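Local structure of putative TIM-barrel metal-dependent hydrolase (Mycobacterium avium subsp. paratuberculosis S397, 4DZI) at residues C[10-15]-C[350-355]; C[138-143]-C[170-175]; C[367-372]-C[383-388]. The protein probably catalyses a metal-dependent hydrolysis, as a TIM-barrel member of the amidohydrolase superfamily that holds two cadmium ions in its bimetal site. All blocks are in the same frame, centred on the assembly; numbering follows the deposited sequence.

Contacts 1 and 3 adjoin on one side of the chain, their centres about 8 Å apart, whereas contact 2 lies on the opposite side of the chain's centre, about 27 Å from contact 1 between centres. Contact 1 is the deepest, an array of carboxylate and backbone hydrogen bonds at the metal site. Contact 3 touches the same 350-355 segment: Asn-388 ND2 bonds to Ile-351 O, and Phe-369 meets the Phe-353 ring edge-to-face. Across its own segments contact 3 is apolar and nearer the periphery. Contact 2, also peripheral and mostly buried, joins a different pair of elements, helix 136-153 and the loop before helix 174-186. Each outer contact turns on one bent methionine, Met-140 or Met-385.

Contact 1 (C[10-15]-C[350-355]); sequences IDVDNH and KILFGS. With CD (cadmium ion), chain Q.
The carboxylate of Asp-11 grips Ser-355 through both oxygens. Ser-355 N donates to Asp-11 OD1 (2.9 Å) on its syn side, and Ser-355 OG donates to the syn lone pair of Asp-11 OD2 (2.5 Å). Asp-13 N also reaches Asp-11 OD1, from the anti side and the opposite face of the carboxylate plane, which closes an Asx turn where the chain bends at Val-12. With CG anti to the backbone N (chi1 -166°), Asp-11 can span both backbones; three donors grip the buried carboxylate, which would be expected to stabilise a negative charge.

A nearly straight backbone bond runs from Val-12 N to Phe-353 O (3.1 Å, 177°), and one water bridges Ile-10 O and Phe-353 O.

The carboxylate also meets a ring: Asp-11 OD1 lies 4.1 Å above one face of Phe-353, offset toward the rim, with the planes 37° apart. Apolar contact is modest, Val-12 CG2 touching Leu-352 CB at 3.9 Å. Gly-354 CA lies 3.9 Å from Asp-13 CB, at the pair whose CA atoms are nearest across the contact.

Metal bonding takes over at the end of 10-15. Asp-13 chelates cadmium through OD1 (2.2 Å) and OD2 (2.6 Å), and His-15 NE2 adds a ligand; His-230, Glu-293 and Asp-356, next after Ser-355, complete the site. First-strand ligands beside a final aspartate are characteristic of the amidohydrolase barrel's metal centre.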
ATOM      1  N   ILE C  10       8.692  27.784 -14.013  1.00 12.89           N
ATOM      2  CA  ILE C  10       9.677  27.173 -13.139  1.00 10.20           C
ATOM      3  C   ILE C  10       9.280  25.682 -13.115  1.00 15.66           C
ATOM      4  O   ILE C  10       8.202  25.364 -12.664  1.00 14.84           O
ATOM      5  CB  ILE C  10       9.578  27.742 -11.713  1.00 14.32           C
ATOM      6  CG1 ILE C  10       9.681  29.278 -11.734  1.00 18.37           C
ATOM      7  CG2 ILE C  10      10.615  27.065 -10.790  1.00 13.54           C
ATOM      8  CD1 ILE C  10      11.035  29.812 -12.114  1.00 21.35           C
ATOM      9  N   ASP C  11      10.125  24.818 -13.656  1.00 12.24           N
ATOM     10  CA  ASP C  11       9.814  23.380 -13.827  1.00 13.73           C
ATOM     11  C   ASP C  11      10.475  22.616 -12.692  1.00 13.87           C
ATOM     12  O   ASP C  11      11.719  22.563 -12.618  1.00 12.99           O
ATOM     13  CB  ASP C  11      10.389  22.938 -15.182  1.00 11.81           C
ATOM     14  CG  ASP C  11       9.862  21.587 -15.634  1.00 15.73           C
ATOM     15  OD1 ASP C  11       9.533  20.773 -14.752  1.00 13.82           O
ATOM     16  OD2 ASP C  11       9.798  21.334 -16.869  1.00 14.61           O
ATOM     17  N   VAL C  12       9.688  22.018 -11.782  1.00 11.64           N
ATOM     18  CA  VAL C  12      10.309  21.368 -10.618  1.00 10.81           C
ATOM     19  C   VAL C  12      10.753  19.922 -10.890  1.00  9.08           C
ATOM     20  O   VAL C  12      11.264  19.245  -9.998  1.00 11.60           O
ATOM     21  CB  VAL C  12       9.410  21.418  -9.356  1.00 11.33           C
ATOM     22  CG1 VAL C  12       8.961  22.878  -9.060  1.00 12.58           C
ATOM     23  CG2 VAL C  12       8.197  20.494  -9.481  1.00 14.42           C
ATOM     24  N   ASP C  13      10.589  19.461 -12.126  1.00 12.00           N
ATOM     25  CA  ASP C  13      11.011  18.084 -12.421  1.00 10.89           C
ATOM     26  C   ASP C  13      11.677  18.034 -13.775  1.00  9.91           C
ATOM     27  O   ASP C  13      11.017  17.890 -14.811  1.00 13.01           O
ATOM     28  CB  ASP C  13       9.823  17.118 -12.445  1.00  9.17           C
ATOM     29  CG  ASP C  13      10.258  15.676 -12.458  1.00 12.06           C
ATOM     30  OD1 ASP C  13      11.492  15.399 -12.537  1.00 11.92           O
ATOM     31  OD2 ASP C  13       9.341  14.821 -12.431  1.00 13.53           O
ATOM     32  N   ASN C  14      13.011  18.125 -13.731  1.00 10.64           N
ATOM     33  CA  ASN C  14      13.801  17.903 -14.938  1.00 11.29           C
ATOM     34  C   ASN C  14      14.933  16.953 -14.599  1.00 10.42           C
ATOM     35  O   ASN C  14      15.297  16.786 -13.448  1.00 12.25           O
ATOM     36  CB  ASN C  14      14.383  19.239 -15.451  1.00 13.94           C
ATOM     37  CG  ASN C  14      13.608  19.842 -16.614  1.00 16.37           C
ATOM     38  OD1 ASN C  14      14.221  20.401 -17.543  1.00 16.82           O
ATOM     39  ND2 ASN C  14      12.279  19.834 -16.541  1.00 15.23           N
ATOM     40  N   HIS C  15      15.461  16.276 -15.625  1.00 12.20           N
ATOM     41  CA  HIS C  15      16.595  15.360 -15.429  1.00 10.43           C
ATOM     42  C   HIS C  15      17.800  15.614 -16.314  1.00 12.35           C
ATOM     43  O   HIS C  15      17.672  16.169 -17.398  1.00 12.44           O
ATOM     44  CB  HIS C  15      16.118  13.900 -15.624  1.00 11.13           C
ATOM     45  CG  HIS C  15      15.141  13.468 -14.575  1.00 11.86           C
ATOM     46  ND1 HIS C  15      15.544  13.010 -13.381  1.00 13.29           N
ATOM     47  CD2 HIS C  15      13.748  13.522 -14.530  1.00 13.74           C
ATOM     48  CE1 HIS C  15      14.473  12.753 -12.605  1.00  8.32           C
ATOM     49  NE2 HIS C  15      13.374  13.059 -13.294  1.00 11.27           N
ATOM     50  N   LYS C 350      -0.229  24.620  -3.220  1.00 12.34           N
ATOM     51  CA  LYS C 350       0.703  23.527  -3.015  1.00 13.47           C
ATOM     52  C   LYS C 350       0.908  22.665  -4.262  1.00 12.61           C
ATOM     53  O   LYS C 350       1.673  21.682  -4.218  1.00 15.69           O
ATOM     54  CB  LYS C 350       0.218  22.650  -1.841  1.00 14.26           C
ATOM     55  CG  LYS C 350       0.374  23.374  -0.494  1.00 17.77           C
ATOM     56  CD  LYS C 350       1.810  23.849  -0.289  1.00 18.13           C
ATOM     57  CE  LYS C 350       2.157  24.040   1.176  1.00 28.71           C
ATOM     58  NZ  LYS C 350       1.730  25.379   1.631  1.00 31.24           N
ATOM     59  N   ILE C 351       0.251  23.035  -5.362  1.00 10.21           N
ATOM     60  CA  ILE C 351       0.342  22.246  -6.601  1.00 12.17           C
ATOM     61  C   ILE C 351       1.475  22.799  -7.468  1.00 12.92           C
ATOM     62  O   ILE C 351       1.508  23.996  -7.761  1.00 17.44           O
ATOM     63  CB  ILE C 351      -0.990  22.279  -7.360  1.00 13.09           C
ATOM     64  CG1 ILE C 351      -2.080  21.611  -6.519  1.00 14.57           C
ATOM     65  CG2 ILE C 351      -0.869  21.593  -8.710  1.00 11.65           C
ATOM     66  CD1 ILE C 351      -3.449  21.662  -7.191  1.00 17.60           C
ATOM     67  N   LEU C 352       2.406  21.919  -7.831  1.00 11.39           N
ATOM     68  CA  LEU C 352       3.540  22.320  -8.650  1.00 13.90           C
ATOM     69  C   LEU C 352       3.542  21.742 -10.042  1.00 17.63           C
ATOM     70  O   LEU C 352       3.367  20.532 -10.248  1.00 14.84           O
ATOM     71  CB  LEU C 352       4.847  21.905  -7.967  1.00 12.25           C
ATOM     72  CG  LEU C 352       5.160  22.518  -6.602  1.00 12.43           C
ATOM     73  CD1 LEU C 352       6.364  21.895  -5.928  1.00 13.88           C
ATOM     74  CD2 LEU C 352       5.413  24.012  -6.828  1.00 15.57           C
ATOM     75  N   PHE C 353       3.824  22.582 -11.025  1.00 13.65           N
ATOM     76  CA  PHE C 353       4.164  22.079 -12.349  1.00 11.99           C
ATOM     77  C   PHE C 353       5.552  21.440 -12.428  1.00 12.29           C
ATOM     78  O   PHE C 353       6.555  22.041 -12.027  1.00 11.94           O
ATOM     79  CB  PHE C 353       4.041  23.230 -13.355  1.00 13.62           C
ATOM     80  CG  PHE C 353       4.953  23.113 -14.536  1.00 17.94           C
ATOM     81  CD1 PHE C 353       4.778  22.120 -15.490  1.00 15.43           C
ATOM     82  CD2 PHE C 353       5.993  24.022 -14.685  1.00 15.89           C
ATOM     83  CE1 PHE C 353       5.633  22.048 -16.590  1.00 14.72           C
ATOM     84  CE2 PHE C 353       6.856  23.949 -15.768  1.00 21.00           C
ATOM     85  CZ  PHE C 353       6.658  22.985 -16.736  1.00 14.44           C
ATOM     86  N   GLY C 354       5.586  20.197 -12.917  1.00 13.73           N
ATOM     87  CA  GLY C 354       6.864  19.529 -13.214  1.00 12.75           C
ATOM     88  C   GLY C 354       6.618  18.696 -14.481  1.00 17.67           C
ATOM     89  O   GLY C 354       5.595  18.029 -14.600  1.00 18.91           O
ATOM     90  N   SER C 355       7.541  18.740 -15.431  1.00 12.39           N
ATOM     91  CA  SER C 355       7.347  18.061 -16.709  1.00 11.98           C
ATOM     92  C   SER C 355       8.033  16.692 -16.798  1.00 13.26           C
ATOM     93  O   SER C 355       7.619  15.856 -17.617  1.00 16.05           O
ATOM     94  CB  SER C 355       7.945  18.916 -17.840  1.00 14.11           C
ATOM     95  OG  SER C 355       9.350  18.989 -17.664  1.00 13.16           O
TER
HETATM   96 CD    CD Q 502      11.319  13.178 -12.547  1.00 12.10          CD
HETATM   97  O   HOH W   1       6.330  24.665 -10.810  1.00 13.39           O

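Contact 2 (C[138-143]-C[170-175]); sequences ATMASV and SLADPT
Met-140 of helix 136-153 reaches across to the loop at Ser-170 to Asp-173, which opens with an ST turn at Ser-170 and leads into helix 174-186; both helices belong to the outer layer of the TIM barrel. Met-140 CB leaves the helix alongside the loop, and the chain beyond it bends toward Ser-170 to Asp-173. CG, set anti to the carbonyl carbon (chi1 -57°), lies against Asp-173 CB at 3.8 Å, the two side chains crossing at about a right angle. Further bends at chi2 and chi3 fold SD over the turn. There it accepts a weak hydrogen bond from Asp-173 N at 3.7 Å, and it also touches Ala-172 CB. The terminal methyl, CE, touches two backbone carbonyl oxygens that lie about at right angles as seen from it, 3.3 Å from Ser-170 O and 3.4 Å from Asp-173 O.

Beside it, Thr-139 supplies its methyl branch. CG2 packs on Ser-170 OG at 3.4 Å, while the hydroxyl OG1 turns to Asp-135 O one helical turn back. Val-143 CG2 adds a looser touch on Ser-170 CB, so three helix residues together cover this serine.

The turn presented to them is held from within. Asp-173 is the N-cap of helix 174-186, its OD1 accepting from Arg-176 N and weakly from Thr-175 N, and Arg-206 takes up the carbonyls of Leu-171 and Ala-172. Ser-170 OG, although packed against methyl and sulfur, is satisfied by Ala-172 N, which donates to it at 3.0 Å.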
ATOM      1  N   ALA C 138      29.766   2.874   2.560  1.00 17.51           N
ATOM      2  CA  ALA C 138      29.825   3.042   1.096  1.00 13.97           C
ATOM      3  C   ALA C 138      28.693   3.978   0.632  1.00 18.15           C
ATOM      4  O   ALA C 138      28.861   4.737  -0.316  1.00 17.62           O
ATOM      5  CB  ALA C 138      29.727   1.695   0.376  1.00 15.58           C
ATOM      6  N   THR C 139      27.537   3.887   1.287  1.00 16.25           N
ATOM      7  CA  THR C 139      26.415   4.806   0.999  1.00 13.82           C
ATOM      8  C   THR C 139      26.836   6.261   1.163  1.00 14.42           C
ATOM      9  O   THR C 139      26.680   7.067   0.241  1.00 15.89           O
ATOM     10  CB  THR C 139      25.194   4.545   1.919  1.00 16.40           C
ATOM     11  OG1 THR C 139      24.603   3.290   1.575  1.00 16.50           O
ATOM     12  CG2 THR C 139      24.129   5.631   1.731  1.00 17.69           C
ATOM     13  N   MET C 140      27.385   6.588   2.327  1.00 18.23           N
ATOM     14  CA  MET C 140      27.740   7.977   2.615  1.00 15.77           C
ATOM     15  C   MET C 140      28.851   8.473   1.703  1.00 16.90           C
ATOM     16  O   MET C 140      28.804   9.623   1.235  1.00 15.83           O
ATOM     17  CB  MET C 140      28.152   8.154   4.100  1.00 18.37           C
ATOM     18  CG  MET C 140      27.099   7.721   5.106  1.00 16.79           C
ATOM     19  SD  MET C 140      25.436   8.400   4.881  1.00 18.31           S
ATOM     20  CE  MET C 140      25.623  10.048   5.518  1.00 15.70           C
ATOM     21  N   ALA C 141      29.854   7.640   1.441  1.00 16.47           N
ATOM     22  CA  ALA C 141      30.940   8.066   0.564  1.00 17.03           C
ATOM     23  C   ALA C 141      30.453   8.230  -0.862  1.00 18.01           C
ATOM     24  O   ALA C 141      30.959   9.090  -1.614  1.00 16.69           O
ATOM     25  CB  ALA C 141      32.089   7.071   0.613  1.00 19.26           C
ATOM     26  N   SER C 142      29.498   7.391  -1.265  1.00 15.73           N
ATOM     27  CA  SER C 142      29.056   7.416  -2.643  1.00 12.58           C
ATOM     28  C   SER C 142      28.139   8.617  -2.870  1.00 13.86           C
ATOM     29  O   SER C 142      28.164   9.216  -3.935  1.00 15.22           O
ATOM     30  CB  SER C 142      28.301   6.122  -3.060  1.00 12.44           C
ATOM     31  OG  SER C 142      29.159   4.966  -3.006  1.00 16.48           O
ATOM     32  N   VAL C 143      27.318   8.956  -1.862  1.00 13.00           N
ATOM     33  CA  VAL C 143      26.461  10.118  -1.974  1.00 12.95           C
ATOM     34  C   VAL C 143      27.373  11.359  -2.036  1.00 18.04           C
ATOM     35  O   VAL C 143      27.157  12.263  -2.851  1.00 14.80           O
ATOM     36  CB  VAL C 143      25.467  10.186  -0.793  1.00 13.91           C
ATOM     37  CG1 VAL C 143      24.856  11.566  -0.652  1.00 19.17           C
ATOM     38  CG2 VAL C 143      24.376   9.120  -0.962  1.00 15.63           C
ATOM     39  N   SER C 170      21.797  11.249   2.273  1.00 15.57           N
ATOM     40  CA  SER C 170      21.400  10.013   2.926  1.00 15.19           C
ATOM     41  C   SER C 170      21.474  10.215   4.430  1.00 18.65           C
ATOM     42  O   SER C 170      22.468  10.735   4.961  1.00 17.39           O
ATOM     43  CB  SER C 170      22.311   8.844   2.557  1.00 13.11           C
ATOM     44  OG  SER C 170      21.965   7.687   3.351  1.00 16.86           O
ATOM     45  N   LEU C 171      20.440   9.760   5.124  1.00 13.78           N
ATOM     46  CA  LEU C 171      20.438   9.777   6.579  1.00 15.25           C
ATOM     47  C   LEU C 171      20.993   8.465   7.179  1.00 16.53           C
ATOM     48  O   LEU C 171      20.835   8.255   8.394  1.00 18.61           O
ATOM     49  CB  LEU C 171      19.012   9.973   7.091  1.00 17.16           C
ATOM     50  CG  LEU C 171      18.448  11.359   6.794  1.00 22.19           C
ATOM     51  CD1 LEU C 171      16.954  11.448   7.041  1.00 25.95           C
ATOM     52  CD2 LEU C 171      19.200  12.366   7.636  1.00 33.29           C
ATOM     53  N   ALA C 172      21.631   7.611   6.372  1.00 15.41           N
ATOM     54  CA  ALA C 172      22.038   6.275   6.833  1.00 18.59           C
ATOM     55  C   ALA C 172      22.974   6.359   8.031  1.00 21.21           C
ATOM     56  O   ALA C 172      22.908   5.533   8.931  1.00 21.08           O
ATOM     57  CB  ALA C 172      22.650   5.444   5.704  1.00 14.87           C
ATOM     58  N   ASP C 173      23.864   7.344   8.020  1.00 18.82           N
ATOM     59  CA  ASP C 173      24.697   7.646   9.203  1.00 20.42           C
ATOM     60  C   ASP C 173      24.364   9.085   9.567  1.00 19.82           C
ATOM     61  O   ASP C 173      24.776  10.018   8.850  1.00 21.43           O
ATOM     62  CB  ASP C 173      26.164   7.517   8.805  1.00 20.99           C
ATOM     63  CG  ASP C 173      27.139   7.969   9.910  1.00 28.60           C
ATOM     64  OD1 ASP C 173      26.802   8.834  10.736  1.00 25.53           O
ATOM     65  OD2 ASP C 173      28.272   7.460   9.909  1.00 36.01           O
ATOM     66  N   PRO C 174      23.571   9.298  10.638  1.00 19.25           N
ATOM     67  CA  PRO C 174      23.034  10.642  10.768  1.00 20.68           C
ATOM     68  C   PRO C 174      24.050  11.723  11.130  1.00 27.73           C
ATOM     69  O   PRO C 174      23.799  12.894  10.860  1.00 26.36           O
ATOM     70  CB  PRO C 174      22.002  10.511  11.897  1.00 25.44           C
ATOM     71  CG  PRO C 174      21.571   9.099  11.830  1.00 25.26           C
ATOM     72  CD  PRO C 174      22.810   8.323  11.442  1.00 24.89           C
ATOM     73  N   THR C 175      25.169  11.345  11.736  1.00 27.53           N
ATOM     74  CA  THR C 175      26.221  12.319  12.049  1.00 28.53           C
ATOM     75  C   THR C 175      26.923  12.739  10.766  1.00 24.12           C
ATOM     76  O   THR C 175      27.127  13.936  10.524  1.00 23.43           O
ATOM     77  CB  THR C 175      27.259  11.691  12.977  1.00 31.34           C
ATOM     78  OG1 THR C 175      26.645  11.472  14.244  1.00 33.58           O
ATOM     79  CG2 THR C 175      28.461  12.607  13.148  1.00 29.85           C
TER

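Contact 3 (C[367-372]-C[383-388]); sequences VSFTAE and KIMRDN
Met-385 carries most of the contact between the 3-10 segment 367-372 and helix 378-393, with its sulfur beside the ring of Phe-369. SD lies 3.8 Å from Phe-369 CD1 and 5.0 Å from the ring centroid, 64° off the ring normal, a Met-aromatic contact of oblique geometry. The same sulfur rests against the methyl branch of Thr-370, whose CG2 also meets Met-385 CE at 3.8 Å; these two side chains cross at about a right angle. Farther round the Phe-369 ring, CE1 touches Ile-384 CG2 at 4.0 Å, again with the side chains roughly perpendicular.

Torsions explain the fit. Met-385 starts along the helix flank and doubles back at chi2 and chi3 (-59° and -65°), which brings SD and CE round to Thr-370. The trans chi1 of Phe-369 carries CD1 and CE1 to Met-385 SD and Ile-384 CG2.

Behind this first shell, the ring of Phe-353 stands edge-to-face with Phe-369 and touches Met-385, while Phe-353 N donates to Ile-384 O. The backbone fixes both sides. The 3-10 turns are closed by Thr-370 N to Val-367 O and Glu-372 N to Phe-369 O (2.9 Å). In the helix, Asn-388 N bonds to Lys-383 O at 2.8 Å, a wider pi-type turn that encloses Ile-384 and Met-385. Within that turn Met-385 pairs by backbone with Ile-10. At the periphery, Arg-386 makes a salt bridge to Glu-116, and Glu-372 makes one to Arg-76.

No hydrogen bond crosses between 367-372 and 383-388. Cohesion here is therefore probably mainly dispersion and burial of apolar surface, with directional bonding left to the surrounding backbone and to charges farther out.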
ATOM      1  N   VAL C 367       5.841  23.147 -21.269  1.00 15.84           N
ATOM      2  CA  VAL C 367       4.738  24.087 -21.039  1.00 15.92           C
ATOM      3  C   VAL C 367       3.369  23.521 -21.453  1.00 18.23           C
ATOM      4  O   VAL C 367       2.350  24.128 -21.130  1.00 19.90           O
ATOM      5  CB  VAL C 367       4.950  25.475 -21.696  1.00 15.14           C
ATOM      6  CG1 VAL C 367       6.168  26.191 -21.090  1.00 16.81           C
ATOM      7  CG2 VAL C 367       5.019  25.343 -23.222  1.00 17.50           C
ATOM      8  N   SER C 368       3.329  22.387 -22.163  1.00 19.40           N
ATOM      9  CA  SER C 368       2.029  21.761 -22.486  1.00 14.49           C
ATOM     10  C   SER C 368       1.271  21.293 -21.241  1.00 16.77           C
ATOM     11  O   SER C 368       0.105  20.904 -21.324  1.00 20.82           O
ATOM     12  CB  SER C 368       2.189  20.606 -23.485  1.00 21.59           C
ATOM     13  OG  SER C 368       2.843  19.523 -22.872  1.00 23.54           O
ATOM     14  N   PHE C 369       1.919  21.349 -20.081  1.00 18.42           N
ATOM     15  CA  PHE C 369       1.232  21.042 -18.823  1.00 16.58           C
ATOM     16  C   PHE C 369      -0.009  21.932 -18.688  1.00 20.42           C
ATOM     17  O   PHE C 369      -0.985  21.542 -18.072  1.00 17.55           O
ATOM     18  CB  PHE C 369       2.200  21.264 -17.658  1.00 16.48           C
ATOM     19  CG  PHE C 369       1.700  20.796 -16.311  1.00 20.75           C
ATOM     20  CD1 PHE C 369       0.956  21.641 -15.496  1.00 21.57           C
ATOM     21  CD2 PHE C 369       2.042  19.535 -15.834  1.00 23.64           C
ATOM     22  CE1 PHE C 369       0.525  21.242 -14.254  1.00 17.56           C
ATOM     23  CE2 PHE C 369       1.618  19.127 -14.580  1.00 21.48           C
ATOM     24  CZ  PHE C 369       0.859  19.980 -13.791  1.00 18.70           C
ATOM     25  N   THR C 370       0.015  23.141 -19.263  1.00 17.34           N
ATOM     26  CA  THR C 370      -1.120  24.020 -19.109  1.00 15.28           C
ATOM     27  C   THR C 370      -2.426  23.478 -19.685  1.00 17.50           C
ATOM     28  O   THR C 370      -3.511  23.932 -19.268  1.00 17.86           O
ATOM     29  CB  THR C 370      -0.869  25.412 -19.743  1.00 19.26           C
ATOM     30  OG1 THR C 370      -0.564  25.247 -21.128  1.00 19.64           O
ATOM     31  CG2 THR C 370       0.334  26.128 -19.064  1.00 17.72           C
ATOM     32  N   ALA C 371      -2.320  22.536 -20.621  1.00 21.01           N
ATOM     33  CA  ALA C 371      -3.505  21.882 -21.180  1.00 26.11           C
ATOM     34  C   ALA C 371      -4.339  21.226 -20.068  1.00 18.22           C
ATOM     35  O   ALA C 371      -5.559  21.085 -20.223  1.00 26.94           O
ATOM     36  CB  ALA C 371      -3.123  20.859 -22.261  1.00 26.53           C
ATOM     37  N   GLU C 372      -3.689  20.859 -18.954  1.00 20.00           N
ATOM     38  CA  GLU C 372      -4.365  20.207 -17.817  1.00 23.64           C
ATOM     39  C   GLU C 372      -4.972  21.196 -16.823  1.00 22.77           C
ATOM     40  O   GLU C 372      -5.556  20.779 -15.813  1.00 19.85           O
ATOM     41  CB  GLU C 372      -3.392  19.301 -17.047  1.00 20.15           C
ATOM     42  CG  GLU C 372      -2.480  18.450 -17.919  1.00 23.29           C
ATOM     43  CD  GLU C 372      -3.270  17.636 -18.924  1.00 31.27           C
ATOM     44  OE1 GLU C 372      -4.481  17.432 -18.700  1.00 29.52           O
ATOM     45  OE2 GLU C 372      -2.687  17.213 -19.935  1.00 31.94           O
ATOM     46  N   LYS C 383       0.330  30.560 -10.456  1.00 15.60           N
ATOM     47  CA  LYS C 383       0.864  29.964  -9.243  1.00 14.93           C
ATOM     48  C   LYS C 383       1.409  28.587  -9.561  1.00 13.45           C
ATOM     49  O   LYS C 383       2.522  28.240  -9.167  1.00 11.82           O
ATOM     50  CB  LYS C 383      -0.205  29.800  -8.147  1.00 14.48           C
ATOM     51  CG  LYS C 383      -0.702  31.123  -7.582  1.00 17.89           C
ATOM     52  CD  LYS C 383      -1.741  30.847  -6.509  1.00 18.40           C
ATOM     53  CE  LYS C 383      -2.018  32.155  -5.763  1.00 31.70           C
ATOM     54  NZ  LYS C 383      -2.860  31.983  -4.546  1.00 43.00           N
ATOM     55  N   ILE C 384       0.598  27.785 -10.247  1.00 13.41           N
ATOM     56  CA  ILE C 384       0.978  26.391 -10.530  1.00 14.04           C
ATOM     57  C   ILE C 384       2.211  26.307 -11.436  1.00 16.78           C
ATOM     58  O   ILE C 384       3.125  25.483 -11.219  1.00 11.56           O
ATOM     59  CB  ILE C 384      -0.210  25.648 -11.151  1.00 13.52           C
ATOM     60  CG1 ILE C 384      -1.296  25.487 -10.067  1.00 15.98           C
ATOM     61  CG2 ILE C 384       0.208  24.274 -11.650  1.00 16.29           C
ATOM     62  CD1 ILE C 384      -2.604  24.969 -10.622  1.00 17.51           C
ATOM     63  N   MET C 385       2.262  27.181 -12.436  1.00 14.97           N
ATOM     64  CA  MET C 385       3.381  27.152 -13.386  1.00 12.31           C
ATOM     65  C   MET C 385       4.664  27.853 -12.970  1.00 17.25           C
ATOM     66  O   MET C 385       5.716  27.640 -13.572  1.00 15.70           O
ATOM     67  CB  MET C 385       2.919  27.742 -14.731  1.00 16.07           C
ATOM     68  CG  MET C 385       1.771  26.994 -15.397  1.00 14.09           C
ATOM     69  SD  MET C 385       2.118  25.242 -15.756  1.00 15.41           S
ATOM     70  CE  MET C 385       3.428  25.328 -16.963  1.00 13.70           C
ATOM     71  N   ARG C 386       4.584  28.687 -11.947  1.00 12.79           N
ATOM     72  CA  ARG C 386       5.735  29.485 -11.576  1.00 11.32           C
ATOM     73  C   ARG C 386       5.834  29.848 -10.096  1.00 10.67           C
ATOM     74  O   ARG C 386       6.820  29.557  -9.438  1.00 13.96           O
ATOM     75  CB  ARG C 386       5.694  30.760 -12.417  1.00 18.37           C
ATOM     76  CG  ARG C 386       6.830  31.692 -12.112  1.00 17.13           C
ATOM     77  CD  ARG C 386       6.748  32.923 -12.982  1.00 17.56           C
ATOM     78  NE  ARG C 386       7.834  33.768 -12.517  1.00 17.01           N
ATOM     79  CZ  ARG C 386       9.106  33.699 -12.922  1.00 28.69           C
ATOM     80  NH1 ARG C 386       9.499  32.868 -13.890  1.00 21.58           N
ATOM     81  NH2 ARG C 386      10.011  34.482 -12.343  1.00 26.68           N
ATOM     82  N   ASP C 387       4.809  30.508  -9.549  1.00 13.65           N
ATOM     83  CA  ASP C 387       5.050  31.104  -8.244  1.00 14.73           C
ATOM     84  C   ASP C 387       5.003  30.153  -7.056  1.00 15.23           C
ATOM     85  O   ASP C 387       5.648  30.404  -6.024  1.00 15.91           O
ATOM     86  CB  ASP C 387       4.125  32.279  -8.050  1.00 17.80           C
ATOM     87  CG  ASP C 387       4.512  33.439  -8.957  1.00 31.60           C
ATOM     88  OD1 ASP C 387       5.721  33.701  -9.094  1.00 28.70           O
ATOM     89  OD2 ASP C 387       3.629  34.069  -9.528  1.00 26.91           O
ATOM     90  N   ASN C 388       4.255  29.054  -7.162  1.00 13.66           N
ATOM     91  CA  ASN C 388       4.282  28.129  -6.041  1.00 15.35           C
ATOM     92  C   ASN C 388       5.677  27.545  -5.841  1.00 11.89           C
ATOM     93  O   ASN C 388       6.084  27.288  -4.724  1.00 14.59           O
ATOM     94  CB  ASN C 388       3.321  26.972  -6.273  1.00 12.78           C
ATOM     95  CG  ASN C 388       1.866  27.415  -6.201  1.00 16.00           C
ATOM     96  OD1 ASN C 388       1.549  28.483  -5.679  1.00 16.84           O
ATOM     97  ND2 ASN C 388       0.981  26.593  -6.723  1.00 13.95           N
TER